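ANGPTL4 C-terminal chain (Homo sapiens, PDB 6U1U) is the C-terminal fibrinogen-like domain of angiopoietin-like 4, a secreted protein that mediates inactivation of lipoprotein lipase and so helps regulate triglyceride clearance from the blood. Local coordinates at residues D113-A125 with T132-T144. Residues are numbered along the deposited sequence; the frame is centred on the assembly and turned at random.
Sequences DTAYSLQLTAPVA and TVPPSGLSVPFST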
ATOM      1  N   ASP A 113      11.527 -12.353  -4.196  1.00 25.29           N
ATOM      2  CA  ASP A 113      12.938 -12.540  -3.843  1.00 26.49           C
ATOM      3  C   ASP A 113      13.571 -11.281  -3.255  1.00 29.10           C
ATOM      4  O   ASP A 113      14.706 -11.354  -2.769  1.00 29.88           O
ATOM      5  CB  ASP A 113      13.729 -13.000  -5.071  1.00 30.28           C
ATOM      6  CG  ASP A 113      13.725 -11.981  -6.186  1.00 42.63           C
ATOM      7  OD1 ASP A 113      12.721 -11.237  -6.347  1.00 42.13           O
ATOM      8  OD2 ASP A 113      14.735 -11.916  -6.921  1.00 51.48           O
ATOM      9  N   THR A 114      12.870 -10.135  -3.285  1.00 23.32           N
ATOM     10  CA  THR A 114      13.262  -8.951  -2.531  1.00 22.89           C
ATOM     11  C   THR A 114      12.362  -8.700  -1.322  1.00 20.69           C
ATOM     12  O   THR A 114      12.424  -7.621  -0.737  1.00 23.15           O
ATOM     13  CB  THR A 114      13.240  -7.700  -3.415  1.00 25.08           C
ATOM     14  OG1 THR A 114      11.866  -7.314  -3.659  1.00 23.13           O
ATOM     15  CG2 THR A 114      13.950  -7.921  -4.722  1.00 26.08           C
ATOM     16  N   ALA A 115      11.547  -9.679  -0.916  1.00 23.06           N
ATOM     17  CA  ALA A 115      10.477  -9.451   0.061  1.00 21.02           C
ATOM     18  C   ALA A 115       9.584  -8.291  -0.387  1.00 20.08           C
ATOM     19  O   ALA A 115       9.152  -7.485   0.434  1.00 18.67           O
ATOM     20  CB  ALA A 115      11.003  -9.185   1.481  1.00 23.31           C
ATOM     21  N   TYR A 116       9.317  -8.231  -1.693  1.00 19.54           N
ATOM     22  CA  TYR A 116       8.460  -7.200  -2.297  1.00 19.63           C
ATOM     23  C   TYR A 116       8.885  -5.792  -1.851  1.00 20.60           C
ATOM     24  O   TYR A 116       8.076  -4.986  -1.379  1.00 19.10           O
ATOM     25  CB  TYR A 116       6.984  -7.459  -1.974  1.00 19.39           C
ATOM     26  CG  TYR A 116       6.475  -8.789  -2.515  1.00 18.64           C
ATOM     27  CD1 TYR A 116       6.277  -8.969  -3.875  1.00 19.22           C
ATOM     28  CD2 TYR A 116       6.196  -9.861  -1.665  1.00 21.01           C
ATOM     29  CE1 TYR A 116       5.805 -10.174  -4.391  1.00 19.16           C
ATOM     30  CE2 TYR A 116       5.716 -11.074  -2.179  1.00 24.79           C
ATOM     31  CZ  TYR A 116       5.532 -11.212  -3.534  1.00 23.08           C
ATOM     32  OH  TYR A 116       5.064 -12.386  -4.055  1.00 23.43           O
ATOM     33  N   SER A 117      10.179  -5.504  -2.010  1.00 20.75           N
ATOM     34  CA  SER A 117      10.724  -4.221  -1.578  1.00 19.32           C
ATOM     35  C   SER A 117      10.220  -3.069  -2.429  1.00 19.49           C
ATOM     36  O   SER A 117      10.164  -3.159  -3.659  1.00 21.33           O
ATOM     37  CB  SER A 117      12.249  -4.223  -1.662  1.00 22.36           C
ATOM     38  OG  SER A 117      12.769  -5.074  -0.647  1.00 23.43           O
ATOM     39  N   LEU A 118       9.913  -1.969  -1.760  1.00 19.74           N
ATOM     40  CA  LEU A 118       9.675  -0.705  -2.435  1.00 22.19           C
ATOM     41  C   LEU A 118      11.031  -0.072  -2.651  1.00 23.07           C
ATOM     42  O   LEU A 118      11.825   0.046  -1.704  1.00 24.27           O
ATOM     43  CB  LEU A 118       8.795   0.200  -1.596  1.00 22.92           C
ATOM     44  CG  LEU A 118       7.761   1.109  -2.228  1.00 33.06           C
ATOM     45  CD1 LEU A 118       6.921   0.369  -3.261  1.00 27.83           C
ATOM     46  CD2 LEU A 118       6.902   1.629  -1.073  1.00 34.46           C
ATOM     47  N   GLN A 119      11.318   0.242  -3.903  1.00 19.30           N
ATOM     48  CA  GLN A 119      12.603   0.781  -4.322  1.00 19.90           C
ATOM     49  C   GLN A 119      12.400   2.245  -4.688  1.00 22.75           C
ATOM     50  O   GLN A 119      11.639   2.556  -5.614  1.00 23.73           O
ATOM     51  CB  GLN A 119      13.135  -0.046  -5.488  1.00 24.39           C
ATOM     52  CG  GLN A 119      13.342  -1.505  -5.031  1.00 28.03           C
ATOM     53  CD  GLN A 119      13.273  -2.526  -6.143  1.00 35.55           C
ATOM     54  OE1 GLN A 119      12.962  -2.206  -7.298  1.00 41.95           O
ATOM     55  NE2 GLN A 119      13.539  -3.781  -5.793  1.00 32.30           N
ATOM     56  N   LEU A 120      13.026   3.104  -3.903  1.00 20.74           N
ATOM     57  CA  LEU A 120      12.842   4.546  -4.063  1.00 19.76           C
ATOM     58  C   LEU A 120      14.127   5.227  -4.528  1.00 22.88           C
ATOM     59  O   LEU A 120      15.152   4.932  -4.014  1.00 23.91           O
ATOM     60  CB  LEU A 120      12.406   5.107  -2.710  1.00 23.55           C
ATOM     61  CG  LEU A 120      11.182   4.458  -2.077  1.00 26.58           C
ATOM     62  CD1 LEU A 120      10.872   5.057  -0.728  1.00 30.50           C
ATOM     63  CD2 LEU A 120       9.994   4.614  -2.988  1.00 23.51           C
ATOM     64  N   THR A 121      14.011   6.206  -5.432  1.00 22.94           N
ATOM     65  CA  THR A 121      15.175   7.058  -5.708  1.00 24.58           C
ATOM     66  C   THR A 121      15.423   8.011  -4.543  1.00 22.94           C
ATOM     67  O   THR A 121      14.597   8.189  -3.662  1.00 21.57           O
ATOM     68  CB  THR A 121      14.956   7.882  -6.964  1.00 27.11           C
ATOM     69  OG1 THR A 121      13.856   8.759  -6.723  1.00 25.34           O
ATOM     70  CG2 THR A 121      14.678   6.980  -8.151  1.00 25.93           C
ATOM     71  N   ALA A 122      16.600   8.645  -4.518  1.00 21.85           N
ATOM     72  CA  ALA A 122      16.847   9.570  -3.415  1.00 22.65           C
ATOM     73  C   ALA A 122      15.884  10.769  -3.386  1.00 24.17           C
ATOM     74  O   ALA A 122      15.417  11.131  -2.289  1.00 21.88           O
ATOM     75  CB  ALA A 122      18.316  10.019  -3.469  1.00 24.69           C
ATOM     76  N   PRO A 123      15.531  11.399  -4.506  1.00 25.37           N
ATOM     77  CA  PRO A 123      14.507  12.454  -4.436  1.00 24.36           C
ATOM     78  C   PRO A 123      13.166  11.965  -3.902  1.00 24.02           C
ATOM     79  O   PRO A 123      12.511  12.702  -3.164  1.00 26.08           O
ATOM     80  CB  PRO A 123      14.382  12.928  -5.897  1.00 28.04           C
ATOM     81  CG  PRO A 123      15.677  12.551  -6.544  1.00 30.88           C
ATOM     82  CD  PRO A 123      16.143  11.290  -5.846  1.00 25.81           C
ATOM     83  N   VAL A 124      12.709  10.767  -4.288  1.00 22.81           N
ATOM     84  CA  VAL A 124      11.418  10.289  -3.781  1.00 22.34           C
ATOM     85  C   VAL A 124      11.498   9.976  -2.289  1.00 24.12           C
ATOM     86  O   VAL A 124      10.592  10.321  -1.508  1.00 24.83           O
ATOM     87  CB  VAL A 124      10.945   9.084  -4.612  1.00 24.08           C
ATOM     88  CG1 VAL A 124       9.722   8.463  -3.982  1.00 25.06           C
ATOM     89  CG2 VAL A 124      10.652   9.537  -6.060  1.00 25.16           C
ATOM     90  N   ALA A 125      12.572   9.313  -1.856  1.00 21.62           N
ATOM     91  CA  ALA A 125      12.755   9.116  -0.426  1.00 22.41           C
ATOM     92  C   ALA A 125      12.737  10.446   0.297  1.00 25.52           C
ATOM     93  O   ALA A 125      12.234  10.550   1.426  1.00 26.90           O
ATOM     94  CB  ALA A 125      14.069   8.371  -0.154  1.00 23.09           C
ATOM     95  N   THR A 132      18.936  11.864   4.359  1.00 37.83           N
ATOM     96  CA  THR A 132      20.302  11.506   3.970  1.00 40.76           C
ATOM     97  C   THR A 132      20.215  10.170   3.245  1.00 39.96           C
ATOM     98  O   THR A 132      20.335   9.108   3.869  1.00 46.34           O
ATOM     99  CB  THR A 132      21.237  11.436   5.184  1.00 39.34           C
ATOM    100  OG1 THR A 132      21.190  12.667   5.917  1.00 39.20           O
ATOM    101  CG2 THR A 132      22.681  11.162   4.747  1.00 36.76           C
ATOM    102  N   VAL A 133      19.981  10.231   1.938  1.00 35.74           N
ATOM    103  CA  VAL A 133      19.837   9.046   1.099  1.00 36.48           C
ATOM    104  C   VAL A 133      20.829   9.170  -0.051  1.00 37.42           C
ATOM    105  O   VAL A 133      20.865  10.210  -0.731  1.00 35.48           O
ATOM    106  CB  VAL A 133      18.398   8.902   0.570  1.00 32.92           C
ATOM    107  CG1 VAL A 133      18.306   7.739  -0.405  1.00 31.60           C
ATOM    108  CG2 VAL A 133      17.430   8.687   1.714  1.00 35.91           C
ATOM    109  N   PRO A 134      21.609   8.141  -0.346  1.00 32.82           N
ATOM    110  CA  PRO A 134      22.587   8.237  -1.448  1.00 34.42           C
ATOM    111  C   PRO A 134      21.892   8.188  -2.792  1.00 33.71           C
ATOM    112  O   PRO A 134      20.765   7.684  -2.871  1.00 29.99           O
ATOM    113  CB  PRO A 134      23.476   6.995  -1.242  1.00 33.40           C
ATOM    114  CG  PRO A 134      22.638   6.039  -0.485  1.00 29.37           C
ATOM    115  CD  PRO A 134      21.755   6.899   0.432  1.00 32.50           C
ATOM    116  N   PRO A 135      22.550   8.629  -3.869  1.00 31.12           N
ATOM    117  CA  PRO A 135      21.918   8.562  -5.205  1.00 35.59           C
ATOM    118  C   PRO A 135      21.428   7.188  -5.586  1.00 36.03           C
ATOM    119  O   PRO A 135      20.564   7.059  -6.462  1.00 31.32           O
ATOM    120  CB  PRO A 135      23.059   9.002  -6.148  1.00 34.35           C
ATOM    121  CG  PRO A 135      23.966   9.802  -5.293  1.00 34.74           C
ATOM    122  CD  PRO A 135      23.929   9.175  -3.942  1.00 34.33           C
ATOM    123  N   SER A 136      21.995   6.138  -4.993  1.00 26.69           N
ATOM    124  CA  SER A 136      21.538   4.796  -5.298  1.00 30.76           C
ATOM    125  C   SER A 136      20.138   4.534  -4.751  1.00 31.81           C
ATOM    126  O   SER A 136      19.500   3.563  -5.174  1.00 32.99           O
ATOM    127  CB  SER A 136      22.530   3.775  -4.752  1.00 31.40           C
ATOM    128  OG  SER A 136      22.617   3.858  -3.343  1.00 28.45           O
ATOM    129  N   GLY A 137      19.668   5.360  -3.825  1.00 27.45           N
ATOM    130  CA  GLY A 137      18.287   5.294  -3.356  1.00 28.27           C
ATOM    131  C   GLY A 137      18.129   4.447  -2.106  1.00 29.75           C
ATOM    132  O   GLY A 137      19.065   4.198  -1.349  1.00 25.28           O
ATOM    133  N   LEU A 138      16.903   3.979  -1.912  1.00 22.20           N
ATOM    134  CA  LEU A 138      16.501   3.303  -0.690  1.00 25.56           C
ATOM    135  C   LEU A 138      15.619   2.124  -1.081  1.00 23.89           C
ATOM    136  O   LEU A 138      14.757   2.280  -1.939  1.00 24.87           O
ATOM    137  CB  LEU A 138      15.726   4.301   0.189  1.00 28.00           C
ATOM    138  CG  LEU A 138      15.047   3.810   1.462  1.00 29.60           C
ATOM    139  CD1 LEU A 138      16.038   3.075   2.357  1.00 32.18           C
ATOM    140  CD2 LEU A 138      14.461   5.008   2.194  1.00 30.77           C
ATOM    141  N   SER A 139      15.843   0.954  -0.477  1.00 24.86           N
ATOM    142  CA  SER A 139      15.011  -0.227  -0.702  1.00 25.62           C
ATOM    143  C   SER A 139      14.403  -0.605   0.648  1.00 26.47           C
ATOM    144  O   SER A 139      15.124  -0.683   1.652  1.00 25.81           O
ATOM    145  CB  SER A 139      15.870  -1.354  -1.292  1.00 26.87           C
ATOM    146  OG  SER A 139      15.224  -2.609  -1.263  1.00 32.69           O
ATOM    147  N   VAL A 140      13.079  -0.734   0.716  1.00 22.63           N
ATOM    148  CA  VAL A 140      12.403  -1.036   1.972  1.00 20.25           C
ATOM    149  C   VAL A 140      11.593  -2.316   1.780  1.00 20.34           C
ATOM    150  O   VAL A 140      10.636  -2.324   1.004  1.00 19.07           O
ATOM    151  CB  VAL A 140      11.475   0.107   2.426  1.00 25.58           C
ATOM    152  CG1 VAL A 140      10.857  -0.224   3.761  1.00 25.47           C
ATOM    153  CG2 VAL A 140      12.244   1.452   2.540  1.00 25.45           C
ATOM    154  N   PRO A 141      11.909  -3.404   2.468  1.00 19.41           N
ATOM    155  CA  PRO A 141      11.122  -4.636   2.298  1.00 20.56           C
ATOM    156  C   PRO A 141       9.761  -4.534   2.962  1.00 19.41           C
ATOM    157  O   PRO A 141       9.539  -3.764   3.895  1.00 19.47           O
ATOM    158  CB  PRO A 141      11.975  -5.713   2.992  1.00 24.19           C
ATOM    159  CG  PRO A 141      12.711  -4.958   4.048  1.00 27.69           C
ATOM    160  CD  PRO A 141      13.028  -3.583   3.420  1.00 26.27           C
ATOM    161  N   PHE A 142       8.841  -5.363   2.472  1.00 17.87           N
ATOM    162  CA  PHE A 142       7.565  -5.539   3.151  1.00 17.25           C
ATOM    163  C   PHE A 142       7.739  -6.454   4.356  1.00 17.80           C
ATOM    164  O   PHE A 142       8.491  -7.428   4.291  1.00 20.05           O
ATOM    165  CB  PHE A 142       6.558  -6.167   2.182  1.00 18.06           C
ATOM    166  CG  PHE A 142       5.136  -5.948   2.567  1.00 17.36           C
ATOM    167  CD1 PHE A 142       4.514  -4.739   2.230  1.00 19.47           C
ATOM    168  CD2 PHE A 142       4.411  -6.929   3.248  1.00 18.81           C
ATOM    169  CE1 PHE A 142       3.191  -4.518   2.557  1.00 17.59           C
ATOM    170  CE2 PHE A 142       3.080  -6.722   3.596  1.00 16.82           C
ATOM    171  CZ  PHE A 142       2.455  -5.531   3.241  1.00 16.71           C
ATOM    172  N   SER A 143       6.987  -6.193   5.436  1.00 18.39           N
ATOM    173  CA  SER A 143       7.090  -7.049   6.627  1.00 18.32           C
ATOM    174  C   SER A 143       5.715  -7.356   7.202  1.00 19.18           C
ATOM    175  O   SER A 143       4.826  -6.504   7.218  1.00 18.55           O
ATOM    176  CB  SER A 143       7.948  -6.387   7.759  1.00 22.52           C
ATOM    177  OG  SER A 143       9.313  -6.306   7.369  1.00 23.43           O
ATOM    178  N   THR A 144       5.558  -8.582   7.720  1.00 18.62           N
ATOM    179  CA  THR A 144       4.381  -9.016   8.462  1.00 17.35           C
ATOM    180  C   THR A 144       4.881  -9.608   9.778  1.00 21.53           C
ATOM    181  O   THR A 144       6.084  -9.785   9.965  1.00 21.58           O
ATOM    182  CB  THR A 144       3.590 -10.098   7.698  1.00 22.49           C
ATOM    183  OG1 THR A 144       4.465 -11.206   7.395  1.00 22.01           O
ATOM    184  CG2 THR A 144       3.053  -9.516   6.374  1.00 20.13           C
TER
HETATM  185  O   HOH W   1      15.324  -4.795   0.286  1.00 31.32           O
HETATM  186  O   HOH W   2      15.369  -4.169  -3.585  1.00 35.49           O
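S117 and S139 meet side by side, S117 CB lying 3.4 Å from S139 OG, and two waters complete the polar edge they form. The S117 hydroxyl turns beside its own backbone N (chi1 -71°), from where it donates to T114 O at 2.6 Å in the carbonyl plane and accepts a hydrogen bond from one water. That water also bonds S139 OG; a second joins S139 OG to Q119 NE2, with S139 OG set anti to its backbone N. With S117 cut back to an alanine, T114 O loses the hydroxyl donor and the water shared with S139 would probably be held less firmly. S117 N donates to T114 OG1, an ST motif, and that oxygen is also hydrogen-bonded to G111 O.

Strands 118-120 and 138-140 run antiparallel at 165°. L118-V140 and L120-L138 are hydrogen-bonded pairs, and the L120 N to L138 O bond is nearly straight (2.7 Å, 176° at the hydrogen). In this fibrinogen C-terminal domain, strand 138-140 pairs with 118-120, which in turn pairs with strand 100-109. L118, L120, L138 and V140 share the face opposite Q119 and S139; on it L118 and L120 touch the bound palmitic acid.

Past the strands, V133 CG1 lies alongside A122, 3.8 Å from both its CA and its CB, while A122 CB is 3.4 Å from P134 O. The other valine branch, CG2, reaches A125 CB at 3.9 Å, so V133 spans the first turn of helix 122-127. L138 CD2 approaches A125 CB from the strand side. G137 passes so close to L120 O (CA at 3.2 Å) that a beta carbon would clash. At the other end F142 N bonds A115 O, and the F142 ring leads away to meet W166 edge-to-face.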